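Local atomic coordinates of L-hydantoinase (Arthrobacter aurescens, PDB entry 1GKR), a protein that hydrolyses the cyclic amide ring of 5-substituted hydantoins, aryl derivatives more readily than alkyl ones, with a stereoselectivity that depends on the substrate, using two zinc ions per subunit. Residues Ala184-Ile189 with Ile221-Leu226; His239-Asp244 with Pro287-Glu292; Asp58-Ile63 with His260-Pro265; Gly232-Val237 with Ala369-Ile374. One frame throughout, in Å; residues are numbered along the deposited sequence.

All four interactions are largely buried and belong to the TIM-barrel part of the chain. Interaction 3 lies closest to the chain centre and is polar, a histidine-glutamate pair behind one zinc ion. Interaction 2 holds H239 of the other zinc ion, and H239 N reaches E262 OE1 of interaction 3. Interaction 4 packs strand 234-237 against the end of helix 357-372; it shares neighbouring strands with interaction 3 and is mostly apolar, with an arginine at its partly exposed margin. Interaction 1, farthest out, joins the loop after strand 179-182 to helix 214-231 beside a subunit interface. Water bridges interactions 1 and 2, from an arginine side chain in the first and between backbone atoms in the second.

Interaction 1: residues Ala184-Ile189 with Ile221-Leu226; sequences AENETI and IQRALL
A184 and I221 bring the two backbones closest, their CA atoms 5.7 Å apart, where the chain leaving a barrel strand passes helix 214-231. This is loop-on-helix packing in the TIM barrel of the amidohydrolase family: residues 184-186 follow the zinc ligand H183 and lead into helix 187-199. The apolar part is small. A184 CB points at the helix and meets I221 CG1 at 4.1 Å, while M150 and A220 also pack on the alanine.

The polar part is built round R223. Its chain bends at chi3 (-35°) and brings the guanidinium across the N186 side chain at about a right angle, the amide and guanidinium planes 60° apart. N186 ND2 and R223 NH2 are two donors 3.2 Å apart, so they do not bond each other; both turn instead to E219 OE1, and R223 NH1 makes a salt bridge to D163 of its own chain. N186 ND2 also donates to D163 of a neighbouring subunit, which places this cluster at a subunit interface. A water lying in the plane of the guanidinium, at its edge, accepts from R223 NH2 at 3.1 Å and donates weakly to E185 O.

N186 is also the N-cap of helix 187-199. With CG anti to the backbone N (chi1 -168°), its OD1 accepts from I189 N at 3.1 Å, the donor standing above the carbonyl plane.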
# COMPACT_ATOMS: atom_id res chain seq x y z
N ALA A 184 -12.16 20.11 -5.64
CA ALA A 184 -12.49 18.72 -5.93
C ALA A 184 -13.68 18.10 -5.23
O ALA A 184 -13.60 17.73 -4.07
CB ALA A 184 -11.26 17.84 -5.71
N GLU A 185 -14.78 18.00 -5.96
CA GLU A 185 -15.99 17.35 -5.47
C GLU A 185 -16.65 16.71 -6.68
O GLU A 185 -16.31 17.04 -7.81
CB GLU A 185 -16.95 18.33 -4.81
CG GLU A 185 -16.46 18.80 -3.45
CD GLU A 185 -17.55 19.45 -2.64
OE1 GLU A 185 -17.78 20.67 -2.81
OE2 GLU A 185 -18.17 18.72 -1.85
N ASN A 186 -17.56 15.79 -6.45
CA ASN A 186 -18.23 15.15 -7.58
C ASN A 186 -19.59 15.81 -7.77
O ASN A 186 -20.54 15.56 -7.03
CB ASN A 186 -18.39 13.66 -7.33
CG ASN A 186 -18.82 12.93 -8.58
OD1 ASN A 186 -19.83 13.27 -9.18
ND2 ASN A 186 -18.04 11.94 -8.99
N GLU A 187 -19.67 16.66 -8.79
CA GLU A 187 -20.89 17.40 -9.10
C GLU A 187 -22.14 16.55 -9.19
O GLU A 187 -23.15 16.82 -8.55
CB GLU A 187 -20.70 18.15 -10.41
CG GLU A 187 -21.94 18.81 -10.91
CD GLU A 187 -21.66 20.17 -11.51
OE1 GLU A 187 -21.40 21.12 -10.73
OE2 GLU A 187 -21.70 20.29 -12.76
N THR A 188 -22.05 15.53 -10.01
CA THR A 188 -23.15 14.62 -10.28
C THR A 188 -23.68 13.82 -9.10
O THR A 188 -24.87 13.56 -9.03
CB THR A 188 -22.72 13.70 -11.41
OG1 THR A 188 -23.26 14.19 -12.63
CG2 THR A 188 -23.17 12.32 -11.18
N ILE A 189 -22.79 13.42 -8.20
CA ILE A 189 -23.20 12.66 -7.03
C ILE A 189 -23.86 13.59 -6.04
O ILE A 189 -24.85 13.24 -5.40
CB ILE A 189 -21.99 11.97 -6.37
CG1 ILE A 189 -21.58 10.76 -7.22
CG2 ILE A 189 -22.33 11.55 -4.93
CD1 ILE A 189 -20.24 10.19 -6.85
N ILE A 221 -10.80 13.87 -5.34
CA ILE A 221 -9.38 14.06 -5.08
C ILE A 221 -8.61 12.95 -5.80
O ILE A 221 -7.62 13.19 -6.49
CB ILE A 221 -9.10 14.05 -3.57
CG1 ILE A 221 -9.65 15.33 -2.94
CG2 ILE A 221 -7.62 13.94 -3.31
CD1 ILE A 221 -9.60 15.35 -1.40
N GLN A 222 -9.11 11.72 -5.64
CA GLN A 222 -8.50 10.55 -6.26
C GLN A 222 -8.41 10.71 -7.77
O GLN A 222 -7.40 10.38 -8.39
CB GLN A 222 -9.34 9.33 -5.92
CG GLN A 222 -8.69 8.00 -6.22
CD GLN A 222 -8.65 7.12 -4.96
OE1 GLN A 222 -8.37 5.92 -5.03
NE2 GLN A 222 -8.92 7.73 -3.80
N ARG A 223 -9.49 11.22 -8.36
CA ARG A 223 -9.57 11.45 -9.80
C ARG A 223 -8.57 12.51 -10.28
O ARG A 223 -7.88 12.32 -11.28
CB ARG A 223 -10.99 11.88 -10.16
CG ARG A 223 -11.43 11.39 -11.52
CD ARG A 223 -12.71 12.03 -11.95
NE ARG A 223 -13.63 12.27 -10.85
CZ ARG A 223 -14.50 13.28 -10.84
NH1 ARG A 223 -14.54 14.11 -11.88
NH2 ARG A 223 -15.30 13.47 -9.81
N ALA A 224 -8.52 13.63 -9.57
CA ALA A 224 -7.60 14.70 -9.94
C ALA A 224 -6.18 14.16 -9.87
O ALA A 224 -5.36 14.41 -10.75
CB ALA A 224 -7.74 15.86 -8.99
N LEU A 225 -5.91 13.40 -8.81
CA LEU A 225 -4.61 12.80 -8.60
C LEU A 225 -4.20 11.91 -9.79
O LEU A 225 -3.09 12.02 -10.30
CB LEU A 225 -4.64 12.02 -7.29
CG LEU A 225 -3.95 12.62 -6.05
CD1 LEU A 225 -3.88 14.11 -6.12
CD2 LEU A 225 -4.70 12.19 -4.81
N LEU A 226 -5.10 11.04 -10.24
CA LEU A 226 -4.82 10.16 -11.36
C LEU A 226 -4.54 10.91 -12.65
O LEU A 226 -3.71 10.47 -13.46
CB LEU A 226 -5.99 9.21 -11.61
CG LEU A 226 -5.86 7.82 -10.98
CD1 LEU A 226 -5.36 7.93 -9.54
CD2 LEU A 226 -7.22 7.13 -11.04
O HOH W 1 -16.97 15.83 -10.87

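Interaction 2: residues His239-Asp244 with Pro287-Glu292; sequences HVSNPD and PVRSAE. With ZN (zinc ion), chain E.
S241 and R289 carry a buried polar contact between two loops of the TIM barrel: one follows strand 234-237 and enters helix 243-254, the other leads into helix 291-303. S241 CB points at the other loop and lies 3.4 Å from P287 O. S241 OG sits at the edge of the R289 guanidinium, near its plane and 2.8 Å from NH1. R289 reaches it by bending at chi2 (65°) and chi3, which lays its chain past the serine, while CG touches N242 CB at 4.2 Å. P287 CD lies over one guanidinium face, offset toward its rim. A water joins the backbones, donating to S241 O at 3.0 Å and accepting from R289 N at 2.8 Å. At the start of the first loop H239 NE2 binds a zinc ion at 2.3 Å, alongside H183 and the carboxylated K147.

E217 OE1 of helix 214-231 gathers R289 NH1, S241 OG and N242 ND2, while E209 takes R289 NE. A leucine in place of R289 would probably leave both glutamates without their positive mate. The buried guanidinium is thus paired with two carboxylates, E217 at NH1 and E209 at NE, which probably offset its charge in the interior.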
# COMPACT_ATOMS: atom_id res chain seq x y z
N HIS A 239 -8.96 23.75 -0.33
CA HIS A 239 -9.78 23.41 0.84
C HIS A 239 -10.17 21.95 1.01
O HIS A 239 -11.30 21.58 0.70
CB HIS A 239 -11.05 24.24 0.84
CG HIS A 239 -11.72 24.28 -0.49
ND1 HIS A 239 -11.85 23.16 -1.29
CD2 HIS A 239 -12.31 25.30 -1.16
CE1 HIS A 239 -12.49 23.49 -2.40
NE2 HIS A 239 -12.78 24.78 -2.34
N VAL A 240 -9.23 21.13 1.48
CA VAL A 240 -9.48 19.72 1.75
C VAL A 240 -10.06 19.69 3.16
O VAL A 240 -9.41 20.13 4.12
CB VAL A 240 -8.19 18.92 1.69
CG1 VAL A 240 -8.43 17.49 2.17
CG2 VAL A 240 -7.69 18.91 0.27
N SER A 241 -11.28 19.18 3.29
CA SER A 241 -11.99 19.17 4.56
C SER A 241 -11.82 18.00 5.51
O SER A 241 -12.20 18.12 6.67
CB SER A 241 -13.49 19.28 4.31
OG SER A 241 -13.97 18.01 3.88
N ASN A 242 -11.28 16.89 5.03
CA ASN A 242 -11.17 15.71 5.87
C ASN A 242 -9.81 15.02 5.88
O ASN A 242 -9.08 15.03 4.89
CB ASN A 242 -12.25 14.72 5.47
CG ASN A 242 -11.94 14.02 4.16
OD1 ASN A 242 -11.19 13.04 4.14
ND2 ASN A 242 -12.49 14.53 3.07
N PRO A 243 -9.48 14.34 6.99
CA PRO A 243 -8.21 13.62 7.19
C PRO A 243 -7.85 12.63 6.10
O PRO A 243 -6.69 12.56 5.67
CB PRO A 243 -8.42 12.91 8.53
CG PRO A 243 -9.54 13.66 9.19
CD PRO A 243 -10.44 13.98 8.04
N ASP A 244 -8.83 11.84 5.66
CA ASP A 244 -8.56 10.85 4.63
C ASP A 244 -8.12 11.45 3.30
O ASP A 244 -7.29 10.87 2.60
CB ASP A 244 -9.77 9.95 4.42
CG ASP A 244 -10.11 9.13 5.65
OD1 ASP A 244 -9.17 8.64 6.32
OD2 ASP A 244 -11.31 8.97 5.96
N PRO A 287 -18.13 20.82 2.81
CA PRO A 287 -18.69 21.01 4.15
C PRO A 287 -17.66 20.83 5.26
O PRO A 287 -16.66 20.12 5.10
CB PRO A 287 -19.76 19.92 4.23
CG PRO A 287 -20.10 19.65 2.81
CD PRO A 287 -18.77 19.68 2.14
N VAL A 288 -17.91 21.49 6.39
CA VAL A 288 -17.04 21.35 7.55
C VAL A 288 -17.37 19.95 8.02
O VAL A 288 -18.52 19.52 7.96
CB VAL A 288 -17.40 22.36 8.63
CG1 VAL A 288 -16.67 22.03 9.91
CG2 VAL A 288 -17.02 23.74 8.17
N ARG A 289 -16.37 19.22 8.48
CA ARG A 289 -16.59 17.85 8.91
C ARG A 289 -16.75 17.63 10.42
O ARG A 289 -16.81 18.58 11.21
CB ARG A 289 -15.47 16.98 8.36
CG ARG A 289 -15.83 16.25 7.08
CD ARG A 289 -16.11 17.13 5.87
NE ARG A 289 -17.27 16.60 5.16
CZ ARG A 289 -17.39 16.49 3.83
NH1 ARG A 289 -16.41 16.86 3.03
NH2 ARG A 289 -18.51 16.01 3.32
N SER A 290 -16.80 16.36 10.82
CA SER A 290 -16.99 15.99 12.22
C SER A 290 -15.86 16.30 13.20
O SER A 290 -14.69 16.45 12.80
CB SER A 290 -17.30 14.50 12.33
OG SER A 290 -16.10 13.76 12.41
N ALA A 291 -16.21 16.34 14.48
CA ALA A 291 -15.26 16.62 15.55
C ALA A 291 -14.14 15.59 15.56
O ALA A 291 -12.98 15.92 15.79
CB ALA A 291 -15.97 16.62 16.90
N GLU A 292 -14.49 14.33 15.31
CA GLU A 292 -13.50 13.27 15.28
C GLU A 292 -12.49 13.52 14.19
O GLU A 292 -11.29 13.37 14.41
CB GLU A 292 -14.17 11.93 15.01
CG GLU A 292 -15.26 11.62 15.98
CD GLU A 292 -15.96 10.33 15.60
OE1 GLU A 292 -15.27 9.28 15.52
OE2 GLU A 292 -17.20 10.38 15.38
ZN ZN E . -14.15 25.94 -3.74
O HOH W 2 -13.73 20.04 8.39

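Interaction 3: residues Asp58-Ile63 with His260-Pro265; sequences DEHVHI and HCESGP. With ZN (zinc ion), chain F.
H60 and E262 form the hydrogen bond that joins these two strands across the barrel interior. H60 ND1 donates to E262 OE1 at 3.2 Å with an almost straight N-H...O angle of 174°. The oxygen lies in the imidazole plane and uses its syn lone pair, and ring and carboxylate are nearly coplanar, 25° apart. The E262 side chain, stretched out from its strand, crosses the histidine at about a right angle. The same OE1 also accepts from H239 N, so one carboxylate oxygen grips the ring of one zinc ligand and the backbone of another.

Metal bonds follow on the far side of the ring. H60 NE2 and H62 NE2 each bind the zinc ion at 2.1 Å, and a water lies 2.5 Å from it; D312 and the carboxylated K147 complete the site. The two histidines, separated by one residue at the end of strand 51-62, are the HxH motif of the amidohydrolase TIM barrel, and E262 is a second-shell partner of H60. Replacing E262 by an alanine would probably leave H60 ND1 and H239 N without this acceptor and the imidazole freer to turn about its zinc bond.

Carboxylates also meet. E59 comes from the opposite direction to E262, its OE2 2.7 Å from E262 OE2 with the two planes 42° apart; T308 OG1 is a further partner of E59 OE2.

Where the chain turns at E59, D58 OD1 accepts from H60 N at 2.9 Å, an Asx turn that ties down the backbone at the ligand.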
# COMPACT_ATOMS: atom_id res chain seq x y z
N ASP A 58 -1.81 34.58 1.42
CA ASP A 58 -3.03 33.80 1.27
C ASP A 58 -3.34 33.56 -0.21
O ASP A 58 -3.66 34.49 -0.95
CB ASP A 58 -4.20 34.52 1.94
CG ASP A 58 -5.37 33.60 2.16
OD1 ASP A 58 -5.59 32.74 1.30
OD2 ASP A 58 -6.07 33.75 3.18
N GLU A 59 -3.23 32.30 -0.62
CA GLU A 59 -3.45 31.87 -2.00
C GLU A 59 -4.91 31.64 -2.35
O GLU A 59 -5.22 31.30 -3.50
CB GLU A 59 -2.71 30.54 -2.24
CG GLU A 59 -3.28 29.42 -1.37
CD GLU A 59 -2.53 28.11 -1.48
OE1 GLU A 59 -1.35 28.13 -1.89
OE2 GLU A 59 -3.11 27.05 -1.14
N HIS A 60 -5.80 31.79 -1.38
CA HIS A 60 -7.20 31.52 -1.65
C HIS A 60 -8.14 32.63 -1.21
O HIS A 60 -8.81 32.53 -0.18
CB HIS A 60 -7.57 30.20 -1.00
CG HIS A 60 -8.84 29.62 -1.53
ND1 HIS A 60 -9.12 28.27 -1.49
CD2 HIS A 60 -9.91 30.20 -2.13
CE1 HIS A 60 -10.30 28.05 -2.03
NE2 HIS A 60 -10.80 29.21 -2.43
N VAL A 61 -8.22 33.68 -2.02
CA VAL A 61 -9.05 34.82 -1.70
C VAL A 61 -10.10 35.11 -2.78
O VAL A 61 -9.82 35.08 -3.98
CB VAL A 61 -8.15 36.06 -1.49
CG1 VAL A 61 -8.99 37.27 -1.06
CG2 VAL A 61 -7.11 35.74 -0.45
N HIS A 62 -11.32 35.38 -2.32
CA HIS A 62 -12.44 35.73 -3.19
C HIS A 62 -13.02 37.10 -2.80
O HIS A 62 -14.11 37.18 -2.24
CB HIS A 62 -13.58 34.72 -3.09
CG HIS A 62 -13.21 33.33 -3.47
ND1 HIS A 62 -13.08 32.93 -4.79
CD2 HIS A 62 -13.02 32.21 -2.72
CE1 HIS A 62 -12.83 31.63 -4.83
NE2 HIS A 62 -12.79 31.17 -3.59
N ILE A 63 -12.28 38.17 -3.06
CA ILE A 63 -12.81 39.49 -2.76
C ILE A 63 -13.89 39.72 -3.83
O ILE A 63 -14.86 40.42 -3.58
CB ILE A 63 -11.73 40.58 -2.85
CG1 ILE A 63 -10.77 40.43 -1.67
CG2 ILE A 63 -12.39 41.96 -2.85
CD1 ILE A 63 -9.59 41.37 -1.72
N HIS A 260 -0.13 18.95 -4.01
CA HIS A 260 -0.10 19.49 -2.66
C HIS A 260 -1.47 19.66 -2.04
O HIS A 260 -2.48 19.79 -2.74
CB HIS A 260 0.61 20.81 -2.69
CG HIS A 260 1.85 20.76 -3.50
ND1 HIS A 260 3.10 20.60 -2.94
CD2 HIS A 260 2.04 20.72 -4.84
CE1 HIS A 260 3.99 20.45 -3.90
NE2 HIS A 260 3.37 20.52 -5.06
N CYS A 261 -1.50 19.71 -0.72
CA CYS A 261 -2.76 19.83 -0.03
C CYS A 261 -2.99 21.15 0.69
O CYS A 261 -2.16 21.62 1.47
CB CYS A 261 -2.88 18.68 0.94
SG CYS A 261 -4.32 18.80 1.92
N GLU A 262 -4.14 21.75 0.43
CA GLU A 262 -4.49 22.99 1.09
C GLU A 262 -5.71 22.77 1.97
O GLU A 262 -6.62 22.03 1.60
CB GLU A 262 -4.86 24.08 0.08
CG GLU A 262 -5.27 25.40 0.76
CD GLU A 262 -6.21 26.25 -0.07
OE1 GLU A 262 -7.40 25.90 -0.23
OE2 GLU A 262 -5.76 27.29 -0.57
N SER A 263 -5.71 23.39 3.14
CA SER A 263 -6.88 23.34 3.99
C SER A 263 -6.97 24.74 4.55
O SER A 263 -6.19 25.60 4.16
CB SER A 263 -6.76 22.32 5.11
OG SER A 263 -8.03 22.17 5.70
N GLY A 264 -7.90 25.00 5.46
CA GLY A 264 -8.00 26.35 5.96
C GLY A 264 -8.55 26.44 7.36
O GLY A 264 -9.13 25.48 7.88
N PRO A 265 -8.41 27.61 7.98
CA PRO A 265 -8.90 27.80 9.35
C PRO A 265 -10.36 27.45 9.59
O PRO A 265 -10.72 27.15 10.71
CB PRO A 265 -8.55 29.27 9.64
CG PRO A 265 -8.44 29.90 8.29
CD PRO A 265 -7.83 28.84 7.43
ZN ZN F . -12.87 29.16 -2.88
O HOH W 3 -14.97 28.00 -2.16

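Interaction 4: residues Gly232-Val237 with Ala369-Ile374; sequences GCRLIV and AKLFGI
I236, L371 and F372 make the tight, buried part of this contact, where strand 234-237 faces the last turn of helix 357-372. I236 does its touching with CD1 alone: chi1 of -64° sets CG1 anti to the carbonyl carbon, and the extended chi2 carries the methyl out to the helix. There it meets L371 CD1 at 4.0 Å and the F372 ring at CE2, 3.8 Å away. The CB of F372 points away from the strand, yet its ring swings back far enough for CE2 and CZ to meet the isoleucine methyl. V181 and E262 on the neighbouring strands also pack on I236.

In the TIM barrel, R234, V179 and H260 lie at or near the starts of adjacent parallel strands, and L371 and F372 pack on them. The helix end therefore covers the barrel at the end away from the zinc ligand H239, which follows strand 234-237. The turn closes with a Schellman motif at G373, whose positive phi suits glycine: I374 N bonds to A369 O and G373 N to K370 O, each at 3.0 Å.

Toward the partly exposed margin the packing gives way to the long arm of R234. Its CD lies 3.9 Å from L371 CD2, and a bend at chi3 (-85°) turns the guanidinium so that L371 CA stands over one face. R234 NE comes within 3.1 Å of L371 O, while NH1 makes a salt bridge to D258, just ahead of strand 259-263.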
# COMPACT_ATOMS: atom_id res chain seq x y z
N GLY A 232 1.46 15.69 -15.23
CA GLY A 232 2.68 16.22 -14.65
C GLY A 232 2.72 17.69 -14.24
O GLY A 232 3.79 18.23 -13.95
N CYS A 233 1.56 18.34 -14.20
CA CYS A 233 1.47 19.75 -13.83
C CYS A 233 1.44 19.92 -12.32
O CYS A 233 0.96 19.04 -11.62
CB CYS A 233 0.19 20.35 -14.41
SG CYS A 233 -1.31 19.42 -13.94
N ARG A 234 1.94 21.05 -11.82
CA ARG A 234 1.89 21.28 -10.38
C ARG A 234 0.41 21.46 -10.03
O ARG A 234 -0.28 22.29 -10.62
CB ARG A 234 2.67 22.53 -9.99
CG ARG A 234 3.17 22.45 -8.57
CD ARG A 234 3.47 23.79 -7.97
NE ARG A 234 4.80 24.33 -8.26
CZ ARG A 234 5.94 23.72 -7.96
NH1 ARG A 234 5.93 22.53 -7.39
NH2 ARG A 234 7.09 24.33 -8.19
N LEU A 235 -0.07 20.67 -9.08
CA LEU A 235 -1.46 20.70 -8.69
C LEU A 235 -1.67 20.95 -7.20
O LEU A 235 -0.99 20.35 -6.37
CB LEU A 235 -2.09 19.36 -9.04
CG LEU A 235 -3.44 19.08 -8.39
CD1 LEU A 235 -4.45 20.05 -8.95
CD2 LEU A 235 -3.90 17.65 -8.66
N ILE A 236 -2.59 21.83 -6.85
CA ILE A 236 -2.86 22.07 -5.44
C ILE A 236 -4.33 21.79 -5.23
O ILE A 236 -5.16 22.43 -5.86
CB ILE A 236 -2.67 23.52 -5.01
CG1 ILE A 236 -1.22 23.95 -5.17
CG2 ILE A 236 -3.10 23.67 -3.56
CD1 ILE A 236 -0.99 25.40 -4.76
N VAL A 237 -4.68 20.84 -4.37
CA VAL A 237 -6.09 20.60 -4.12
C VAL A 237 -6.52 21.59 -3.04
O VAL A 237 -6.00 21.57 -1.92
CB VAL A 237 -6.35 19.17 -3.65
CG1 VAL A 237 -7.84 18.99 -3.34
CG2 VAL A 237 -5.89 18.19 -4.73
N ALA A 369 4.05 30.80 -1.12
CA ALA A 369 4.92 31.60 -1.98
C ALA A 369 5.75 30.69 -2.87
O ALA A 369 5.87 30.90 -4.08
CB ALA A 369 5.84 32.46 -1.14
N LYS A 370 6.35 29.67 -2.27
CA LYS A 370 7.16 28.73 -3.02
C LYS A 370 6.39 28.07 -4.15
O LYS A 370 6.81 28.13 -5.30
CB LYS A 370 7.74 27.66 -2.09
CG LYS A 370 8.91 28.14 -1.25
CD LYS A 370 9.41 27.05 -0.33
CE LYS A 370 10.69 27.45 0.36
NZ LYS A 370 11.15 26.40 1.31
N LEU A 371 5.26 27.45 -3.83
CA LEU A 371 4.48 26.77 -4.87
C LEU A 371 4.11 27.65 -6.07
O LEU A 371 4.05 27.16 -7.19
CB LEU A 371 3.21 26.16 -4.26
CG LEU A 371 3.49 24.99 -3.32
CD1 LEU A 371 2.24 24.60 -2.60
CD2 LEU A 371 4.03 23.82 -4.11
N PHE A 372 3.89 28.94 -5.85
CA PHE A 372 3.51 29.81 -6.95
C PHE A 372 4.66 30.54 -7.61
O PHE A 372 4.48 31.28 -8.59
CB PHE A 372 2.46 30.81 -6.49
CG PHE A 372 1.10 30.22 -6.38
CD1 PHE A 372 0.33 30.02 -7.52
CD2 PHE A 372 0.60 29.81 -5.15
CE1 PHE A 372 -0.93 29.42 -7.42
CE2 PHE A 372 -0.65 29.21 -5.04
CZ PHE A 372 -1.42 29.01 -6.17
N GLY A 373 5.86 30.32 -7.07
CA GLY A 373 7.03 30.94 -7.64
C GLY A 373 7.23 32.40 -7.32
O GLY A 373 7.87 33.11 -8.09
N ILE A 374 6.70 32.88 -6.20
CA ILE A 374 6.90 34.28 -5.84
C ILE A 374 7.76 34.28 -4.59
O ILE A 374 7.89 35.30 -3.91
CB ILE A 374 5.54 34.98 -5.55
CG1 ILE A 374 4.80 34.27 -4.41
CG2 ILE A 374 4.66 34.97 -6.78
CD1 ILE A 374 3.43 34.87 -4.12